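Local coordinates for protein ricin B-related lectin (Polyporus squamosus, PDB 5MUA) that binds galactose, and probably related carbohydrates, through a ricin-type beta-trefoil lectin domain joined to a calcium-binding, papain-like protease domain, at residues B[68-72]-B[84-89]; B[45-50]-B[62-66]. One frame throughout, in Å; residues are numbered along the deposited sequence.

Contact 1: B[68-72]-B[84-89]. With GAL (beta-D-galactopyranose), chain J.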
ATOM      1  N   GLY B  68     -14.318 -20.210   0.273  1.00 12.35           N
ATOM      2  CA  GLY B  68     -15.340 -19.667  -0.626  1.00 13.07           C
ATOM      3  C   GLY B  68     -16.596 -20.508  -0.766  1.00 13.59           C
ATOM      4  O   GLY B  68     -17.609 -20.021  -1.309  1.00 15.58           O
ATOM      5  N   SER B  69     -16.505 -21.765  -0.342  1.00 14.09           N
ATOM      6  CA  SER B  69     -17.582 -22.770  -0.403  1.00 14.24           C
ATOM      7  C   SER B  69     -18.750 -22.300   0.520  1.00 12.80           C
ATOM      8  O   SER B  69     -18.566 -21.659   1.556  1.00 14.09           O
ATOM      9  CB  SER B  69     -17.069 -24.102   0.207  1.00 14.72           C
ATOM     10  OG  SER B  69     -15.947 -24.588  -0.425  1.00 22.58           O
ATOM     11  N   TYR B  70     -19.945 -22.682   0.130  1.00 10.99           N
ATOM     12  CA  TYR B  70     -21.164 -22.430   0.885  1.00 11.18           C
ATOM     13  C   TYR B  70     -21.568 -23.655   1.705  1.00 10.70           C
ATOM     14  O   TYR B  70     -21.598 -24.775   1.201  1.00 11.26           O
ATOM     15  CB  TYR B  70     -22.305 -22.055  -0.073  1.00 11.20           C
ATOM     16  CG  TYR B  70     -22.099 -20.654  -0.650  1.00 11.34           C
ATOM     17  CD1 TYR B  70     -21.163 -20.409  -1.659  1.00 11.30           C
ATOM     18  CD2 TYR B  70     -22.795 -19.553  -0.133  1.00 12.58           C
ATOM     19  CE1 TYR B  70     -20.930 -19.142  -2.134  1.00 10.81           C
ATOM     20  CE2 TYR B  70     -22.643 -18.292  -0.672  1.00 12.74           C
ATOM     21  CZ  TYR B  70     -21.694 -18.088  -1.658  1.00 11.61           C
ATOM     22  OH  TYR B  70     -21.473 -16.834  -2.085  1.00 12.67           O
ATOM     23  N   MET B  71     -21.957 -23.409   2.938  1.00 10.82           N
ATOM     24  CA  MET B  71     -22.529 -24.468   3.826  1.00 10.79           C
ATOM     25  C   MET B  71     -23.797 -24.986   3.139  1.00 10.94           C
ATOM     26  O   MET B  71     -24.692 -24.209   2.752  1.00 10.27           O
ATOM     27  CB  MET B  71     -22.859 -23.926   5.156  1.00 11.17           C
ATOM     28  CG  MET B  71     -23.289 -24.990   6.149  1.00 10.89           C
ATOM     29  SD  MET B  71     -23.738 -24.208   7.776  0.75 12.40           S
ATOM     30  CE  MET B  71     -22.161 -24.033   8.616  0.75 12.73           C
ATOM     31  N   ASP B  72     -23.850 -26.296   2.946  1.00 11.39           N
ATOM     32  CA  ASP B  72     -24.820 -26.893   2.031  1.00 11.17           C
ATOM     33  C   ASP B  72     -25.293 -28.224   2.671  1.00 12.25           C
ATOM     34  O   ASP B  72     -24.491 -29.006   3.201  1.00 11.12           O
ATOM     35  CB  ASP B  72     -24.083 -27.071   0.674  1.00 11.11           C
ATOM     36  CG  ASP B  72     -24.858 -27.947  -0.387  1.00 11.93           C
ATOM     37  OD1 ASP B  72     -25.176 -29.139  -0.089  1.00 11.55           O
ATOM     38  OD2 ASP B  72     -24.958 -27.450  -1.535  1.00 11.85           O
ATOM     39  N   ILE B  84     -23.445 -32.225   6.171  1.00 13.13           N
ATOM     40  CA  ILE B  84     -23.377 -30.778   5.937  0.50 13.25           C
ATOM     41  C   ILE B  84     -21.978 -30.569   5.310  1.00 12.79           C
ATOM     42  O   ILE B  84     -20.992 -30.935   5.914  1.00 12.54           O
ATOM     43  CB  ILE B  84     -23.472 -29.925   7.225  0.50 13.94           C
ATOM     44  CG1 ILE B  84     -24.756 -30.185   8.022  0.50 14.04           C
ATOM     45  CG2 ILE B  84     -23.317 -28.435   6.886  0.50 13.79           C
ATOM     46  CD1 ILE B  84     -26.028 -29.793   7.323  0.50 14.56           C
ATOM     47  N   ILE B  85     -21.924 -29.966   4.126  1.00 13.46           N
ATOM     48  CA  ILE B  85     -20.712 -29.866   3.329  1.00 12.56           C
ATOM     49  C   ILE B  85     -20.503 -28.411   2.927  1.00 12.34           C
ATOM     50  O   ILE B  85     -21.393 -27.559   3.108  1.00 12.49           O
ATOM     51  CB  ILE B  85     -20.823 -30.777   2.075  1.00 12.05           C
ATOM     52  CG1 ILE B  85     -21.959 -30.340   1.140  1.00 13.20           C
ATOM     53  CG2 ILE B  85     -21.000 -32.238   2.501  1.00 12.80           C
ATOM     54  CD1 ILE B  85     -22.127 -31.123  -0.155  1.00 13.93           C
ATOM     55  N   GLY B  86     -19.357 -28.153   2.295  1.00 11.69           N
ATOM     56  CA  GLY B  86     -19.109 -26.920   1.599  1.00 12.03           C
ATOM     57  C   GLY B  86     -19.233 -27.151   0.095  1.00 11.57           C
ATOM     58  O   GLY B  86     -18.701 -28.122  -0.413  1.00 14.00           O
ATOM     59  N   TYR B  87     -20.032 -26.356  -0.596  1.00 12.33           N
ATOM     60  CA  TYR B  87     -20.304 -26.598  -2.018  1.00 12.79           C
ATOM     61  C   TYR B  87     -20.238 -25.234  -2.739  1.00 12.64           C
ATOM     62  O   TYR B  87     -20.466 -24.181  -2.131  1.00 12.72           O
ATOM     63  CB  TYR B  87     -21.673 -27.216  -2.164  1.00 12.88           C
ATOM     64  CG  TYR B  87     -21.901 -28.034  -3.398  1.00 15.17           C
ATOM     65  CD1 TYR B  87     -21.363 -29.332  -3.534  1.00 14.45           C
ATOM     66  CD2 TYR B  87     -22.669 -27.553  -4.428  1.00 14.91           C
ATOM     67  CE1 TYR B  87     -21.552 -30.078  -4.674  1.00 16.12           C
ATOM     68  CE2 TYR B  87     -22.857 -28.306  -5.576  1.00 17.03           C
ATOM     69  CZ  TYR B  87     -22.316 -29.585  -5.658  1.00 18.62           C
ATOM     70  OH  TYR B  87     -22.551 -30.341  -6.775  1.00 21.05           O
ATOM     71  N   ARG B  88     -20.009 -25.282  -4.032  1.00 13.45           N
ATOM     72  CA  ARG B  88     -20.098 -24.091  -4.871  1.00 14.72           C
ATOM     73  C   ARG B  88     -21.487 -23.495  -4.780  1.00 14.49           C
ATOM     74  O   ARG B  88     -22.482 -24.228  -4.550  1.00 13.81           O
ATOM     75  CB  ARG B  88     -19.767 -24.428  -6.323  1.00 17.15           C
ATOM     76  CG  ARG B  88     -20.828 -25.277  -7.004  1.00 19.97           C
ATOM     77  CD  ARG B  88     -20.436 -25.758  -8.420  1.00 21.70           C
ATOM     78  NE  ARG B  88     -21.506 -26.594  -8.944  1.00 25.68           N
ATOM     79  CZ  ARG B  88     -22.686 -26.176  -9.405  1.00 28.10           C
ATOM     80  NH1 ARG B  88     -22.984 -24.891  -9.514  1.00 28.40           N
ATOM     81  NH2 ARG B  88     -23.585 -27.075  -9.809  1.00 28.21           N
ATOM     82  N   PRO B  89     -21.591 -22.193  -4.971  1.00 13.56           N
ATOM     83  CA  PRO B  89     -22.892 -21.587  -4.880  1.00 14.36           C
ATOM     84  C   PRO B  89     -23.870 -22.065  -5.936  1.00 15.38           C
ATOM     85  O   PRO B  89     -23.550 -22.071  -7.145  1.00 14.97           O
ATOM     86  CB  PRO B  89     -22.615 -20.081  -5.103  1.00 15.42           C
ATOM     87  CG  PRO B  89     -21.259 -19.993  -5.733  1.00 16.24           C
ATOM     88  CD  PRO B  89     -20.507 -21.177  -5.150  1.00 15.55           C
TER
HETATM   89  C1  GAL J 301     -26.720 -31.925  -4.999  1.00 20.65           C
HETATM   90  C2  GAL J 301     -27.075 -30.536  -4.470  1.00 19.11           C
HETATM   91  C3  GAL J 301     -25.881 -29.707  -4.045  1.00 17.16           C
HETATM   92  C4  GAL J 301     -24.988 -30.557  -3.129  1.00 17.50           C
HETATM   93  C5  GAL J 301     -24.684 -31.932  -3.784  1.00 20.12           C
HETATM   94  C6  GAL J 301     -23.923 -32.884  -2.886  1.00 22.85           C
HETATM   95  O1  GAL J 301     -27.935 -32.612  -5.088  1.00 22.11           O
HETATM   96  O2  GAL J 301     -27.764 -29.826  -5.514  1.00 19.75           O
HETATM   97  O3  GAL J 301     -26.401 -28.500  -3.428  1.00 17.01           O
HETATM   98  O4  GAL J 301     -25.728 -30.728  -1.892  1.00 14.69           O
HETATM   99  O5  GAL J 301     -25.900 -32.620  -4.119  1.00 20.40           O
HETATM  100  O6  GAL J 301     -23.602 -34.042  -3.636  1.00 27.41           O
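D72 lies alongside Y87, its OD2 3.4 Å from Y87 CB, both side chains leaving the same face of a twisted antiparallel hairpin and pointing the same way. The carboxylate, carried out to the sugar with CG anti to the backbone N (chi1 169°), is turned 45° from the phenol ring. D72 OD1 receives the sugar's O4 in a very short bond of 2.5 Å, while OD2 takes O3 at 2.6 Å. One face of the Y87 ring lies under the pyranose, with GAL C4 3.6 Å above the ring plane and over its centre. I85 CD1 closes in beside D72 OD1 and reaches to 3.7 Å from GAL C6. Beneath this site the strands are joined by two pairs of backbone bonds, Y70 with Y87 and D72 with I85; D72 N meets I85 O at 2.8 Å. P89 CB packs obliquely against Y70 CE1 at 3.5 Å. H76, N94 and the backbone of G75 also bond the sugar, and Q95 NE2 donates to D72 OD2, which would help fix the carboxylate's rotation. An acidic group reading two adjacent hydroxyls beside an aromatic platform is the chemistry of a ricin-type galactose site, where the axial O4 is recognised directly.

Contact 2: B[45-50]-B[62-66]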
ATOM      1  N   LEU B  45      -7.963 -20.233   9.382  1.00 13.42           N
ATOM      2  CA  LEU B  45      -8.825 -19.249   8.763  1.00 13.13           C
ATOM      3  C   LEU B  45     -10.178 -19.861   8.277  1.00 12.96           C
ATOM      4  O   LEU B  45     -11.128 -19.141   8.110  1.00 13.18           O
ATOM      5  CB  LEU B  45      -8.101 -18.583   7.581  1.00 13.59           C
ATOM      6  CG  LEU B  45      -6.814 -17.826   7.868  1.00 12.67           C
ATOM      7  CD1 LEU B  45      -6.200 -17.250   6.591  1.00 12.55           C
ATOM      8  CD2 LEU B  45      -7.225 -16.680   8.762  1.00 12.44           C
ATOM      9  N   ASN B  46     -10.190 -21.176   8.009  1.00 13.35           N
ATOM     10  CA  ASN B  46     -11.383 -21.892   7.614  1.00 13.37           C
ATOM     11  C   ASN B  46     -12.405 -22.108   8.736  1.00 11.98           C
ATOM     12  O   ASN B  46     -13.421 -22.798   8.512  1.00 12.78           O
ATOM     13  CB  ASN B  46     -11.034 -23.186   6.853  1.00 14.25           C
ATOM     14  CG  ASN B  46     -10.221 -24.132   7.684  1.00 15.97           C
ATOM     15  OD1 ASN B  46     -10.153 -24.049   8.901  1.00 18.09           O
ATOM     16  ND2 ASN B  46      -9.546 -25.031   7.005  1.00 19.93           N
ATOM     17  N   ASN B  47     -12.166 -21.515   9.897  1.00 11.72           N
ATOM     18  CA  ASN B  47     -13.203 -21.400  10.936  1.00 12.21           C
ATOM     19  C   ASN B  47     -14.065 -20.156  10.824  1.00 11.77           C
ATOM     20  O   ASN B  47     -14.906 -19.888  11.694  1.00 12.70           O
ATOM     21  CB  ASN B  47     -12.626 -21.585  12.331  1.00 11.64           C
ATOM     22  CG  ASN B  47     -11.769 -20.401  12.768  1.00 12.39           C
ATOM     23  OD1 ASN B  47     -11.780 -19.330  12.084  1.00 12.47           O
ATOM     24  ND2 ASN B  47     -11.024 -20.577  13.898  1.00 12.82           N
ATOM     25  N   LEU B  48     -13.835 -19.346   9.796  1.00 11.28           N
ATOM     26  CA  LEU B  48     -14.530 -18.078   9.682  1.00 11.13           C
ATOM     27  C   LEU B  48     -15.695 -18.199   8.749  1.00 11.21           C
ATOM     28  O   LEU B  48     -15.529 -18.628   7.622  1.00 11.63           O
ATOM     29  CB  LEU B  48     -13.586 -17.001   9.172  1.00 11.49           C
ATOM     30  CG  LEU B  48     -12.383 -16.766  10.104  1.00 12.39           C
ATOM     31  CD1 LEU B  48     -11.288 -15.962   9.375  1.00 12.66           C
ATOM     32  CD2 LEU B  48     -12.818 -16.048  11.401  1.00 13.32           C
ATOM     33  N   TRP B  49     -16.860 -17.721   9.194  1.00 11.04           N
ATOM     34  CA  TRP B  49     -18.077 -17.832   8.393  1.00 10.77           C
ATOM     35  C   TRP B  49     -18.695 -16.485   8.086  1.00 11.13           C
ATOM     36  O   TRP B  49     -19.014 -15.681   9.000  1.00 12.04           O
ATOM     37  CB  TRP B  49     -19.106 -18.720   9.098  1.00 10.18           C
ATOM     38  CG  TRP B  49     -18.566 -20.100   9.298  1.00 10.69           C
ATOM     39  CD1 TRP B  49     -17.918 -20.559  10.416  1.00 10.96           C
ATOM     40  CD2 TRP B  49     -18.503 -21.201   8.342  1.00 10.61           C
ATOM     41  NE1 TRP B  49     -17.534 -21.838  10.236  1.00 10.01           N
ATOM     42  CE2 TRP B  49     -17.877 -22.272   8.993  1.00 10.43           C
ATOM     43  CE3 TRP B  49     -18.974 -21.391   7.040  1.00 10.53           C
ATOM     44  CZ2 TRP B  49     -17.667 -23.530   8.373  1.00 11.05           C
ATOM     45  CZ3 TRP B  49     -18.784 -22.642   6.407  1.00 10.88           C
ATOM     46  CH2 TRP B  49     -18.128 -23.699   7.088  1.00 11.25           C
ATOM     47  N   LEU B  50     -18.861 -16.229   6.787  1.00 12.16           N
ATOM     48  CA  LEU B  50     -19.431 -14.998   6.274  1.00 13.15           C
ATOM     49  C   LEU B  50     -20.887 -15.276   5.983  1.00 12.85           C
ATOM     50  O   LEU B  50     -21.202 -16.086   5.161  1.00 13.69           O
ATOM     51  CB  LEU B  50     -18.714 -14.530   4.975  1.00 14.57           C
ATOM     52  CG  LEU B  50     -19.377 -13.357   4.230  1.00 15.06           C
ATOM     53  CD1 LEU B  50     -19.494 -12.063   5.069  1.00 15.19           C
ATOM     54  CD2 LEU B  50     -18.597 -12.991   2.993  1.00 15.87           C
ATOM     55  N   VAL B  62     -24.346 -19.012   4.421  1.00 11.29           N
ATOM     56  CA  VAL B  62     -23.289 -19.160   5.384  1.00 11.64           C
ATOM     57  C   VAL B  62     -22.117 -19.677   4.575  1.00 11.26           C
ATOM     58  O   VAL B  62     -22.055 -20.831   4.151  1.00 11.34           O
ATOM     59  CB  VAL B  62     -23.681 -20.138   6.539  1.00 10.86           C
ATOM     60  CG1 VAL B  62     -22.526 -20.353   7.502  1.00 11.68           C
ATOM     61  CG2 VAL B  62     -24.908 -19.628   7.215  1.00 11.60           C
ATOM     62  N   ARG B  63     -21.205 -18.776   4.304  1.00 12.05           N
ATOM     63  CA  ARG B  63     -20.063 -19.015   3.396  1.00 12.56           C
ATOM     64  C   ARG B  63     -18.763 -19.109   4.133  1.00 11.79           C
ATOM     65  O   ARG B  63     -18.502 -18.293   5.012  1.00 11.38           O
ATOM     66  CB  ARG B  63     -20.018 -17.856   2.381  1.00 14.60           C
ATOM     67  CG  ARG B  63     -19.110 -18.087   1.217  1.00 15.27           C
ATOM     68  CD  ARG B  63     -19.031 -16.888   0.273  1.00 14.95           C
ATOM     69  NE  ARG B  63     -18.376 -17.347  -0.926  1.00 15.57           N
ATOM     70  CZ  ARG B  63     -18.122 -16.585  -1.978  1.00 15.79           C
ATOM     71  NH1 ARG B  63     -18.402 -15.280  -1.966  1.00 14.84           N
ATOM     72  NH2 ARG B  63     -17.587 -17.146  -3.027  1.00 17.15           N
ATOM     73  N   ASN B  64     -17.924 -20.051   3.755  1.00 11.92           N
ATOM     74  CA  ASN B  64     -16.610 -20.192   4.375  1.00 11.82           C
ATOM     75  C   ASN B  64     -15.715 -19.072   3.807  1.00 12.21           C
ATOM     76  O   ASN B  64     -15.544 -18.982   2.612  1.00 13.19           O
ATOM     77  CB  ASN B  64     -16.042 -21.583   4.127  1.00 11.92           C
ATOM     78  CG  ASN B  64     -14.849 -21.862   4.975  1.00 12.38           C
ATOM     79  OD1 ASN B  64     -13.733 -21.783   4.509  1.00 13.38           O
ATOM     80  ND2 ASN B  64     -15.073 -22.203   6.245  1.00 12.16           N
ATOM     81  N   ALA B  65     -15.250 -18.146   4.636  1.00 12.81           N
ATOM     82  CA  ALA B  65     -14.520 -16.962   4.104  1.00 12.58           C
ATOM     83  C   ALA B  65     -13.264 -17.491   3.391  1.00 12.90           C
ATOM     84  O   ALA B  65     -12.894 -16.951   2.332  1.00 12.73           O
ATOM     85  CB  ALA B  65     -14.134 -15.983   5.209  1.00 13.22           C
ATOM     86  N   PHE B  66     -12.601 -18.486   3.994  1.00 13.07           N
ATOM     87  CA  PHE B  66     -11.353 -19.013   3.479  1.00 12.88           C
ATOM     88  C   PHE B  66     -11.567 -19.720   2.143  1.00 12.85           C
ATOM     89  O   PHE B  66     -11.023 -19.326   1.139  1.00 12.66           O
ATOM     90  CB  PHE B  66     -10.681 -19.924   4.515  1.00 13.41           C
ATOM     91  CG  PHE B  66      -9.385 -20.564   4.055  1.00 15.13           C
ATOM     92  CD1 PHE B  66      -8.213 -19.824   4.005  1.00 15.81           C
ATOM     93  CD2 PHE B  66      -9.352 -21.893   3.620  1.00 17.14           C
ATOM     94  CE1 PHE B  66      -7.035 -20.413   3.557  1.00 17.06           C
ATOM     95  CE2 PHE B  66      -8.181 -22.495   3.153  1.00 17.38           C
ATOM     96  CZ  PHE B  66      -7.011 -21.743   3.153  1.00 16.92           C
TER
HETATM   97  O   HOH W   1     -13.297 -19.418   6.502  1.00 14.07           O
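A beta hairpin of the ricin-type trefoil domain, formed by strands 49-53 and 59-64, is extended by the short 3-10 turn at 45-47. N64 bridges the two parts. With its CG anti to the backbone N (chi1 -168°), the side chain reaches across the strand pair, and its ND2 stands 3.5 Å above one face of the W49 indole, toward the rim. The amide is steeply inclined to that ring, 76° between planes, and the same ND2 donates to N46 O at 2.9 Å from above the carbonyl plane. W49 CE3 meets V62 CG1 at 3.7 Å. L50 and R63 form a hydrogen-bonded pair, L50 N to R63 O being 2.7 Å, and A65 N continues the ladder to L48 O. Beside the A65-L48 bond a water donates to L45 O and L48 O and accepts from F66 N at 2.8 Å. The side chains of F66 and L45 cross at about a right angle, L45 CB lying 3.8 Å from F66 CD1. Outside the pair, W49 NE1 donates to L21 O, strand 7-13 packs against L48, W49 and L50, V62 makes a backbone hydrogen bond with M71 of strand 70-73, and A65 and F66 likewise with A229 and K228.

In the fold
Along the chain the two contacts come in series: contact 2 closes at F66 before contact 1 opens at G68, and their centres lie 10 Å apart. Both are antiparallel hairpins of the trefoil lectin domain, built from successive strands, 49-53 with 59-64 and then 70-73 with 82-87. The short connection between them is itself stitched, since S69 O is 2.8 Å from N64 N and G68 O accepts from R63 NE. Contact 2 is the buried one, about 8 Å from the chain centre; contact 1, partly buried and about 18 Å from it, carries a galactose site. Here the strand bearing the galactose-binding D72 follows the hairpin of contact 2, joined to it by backbone bonds.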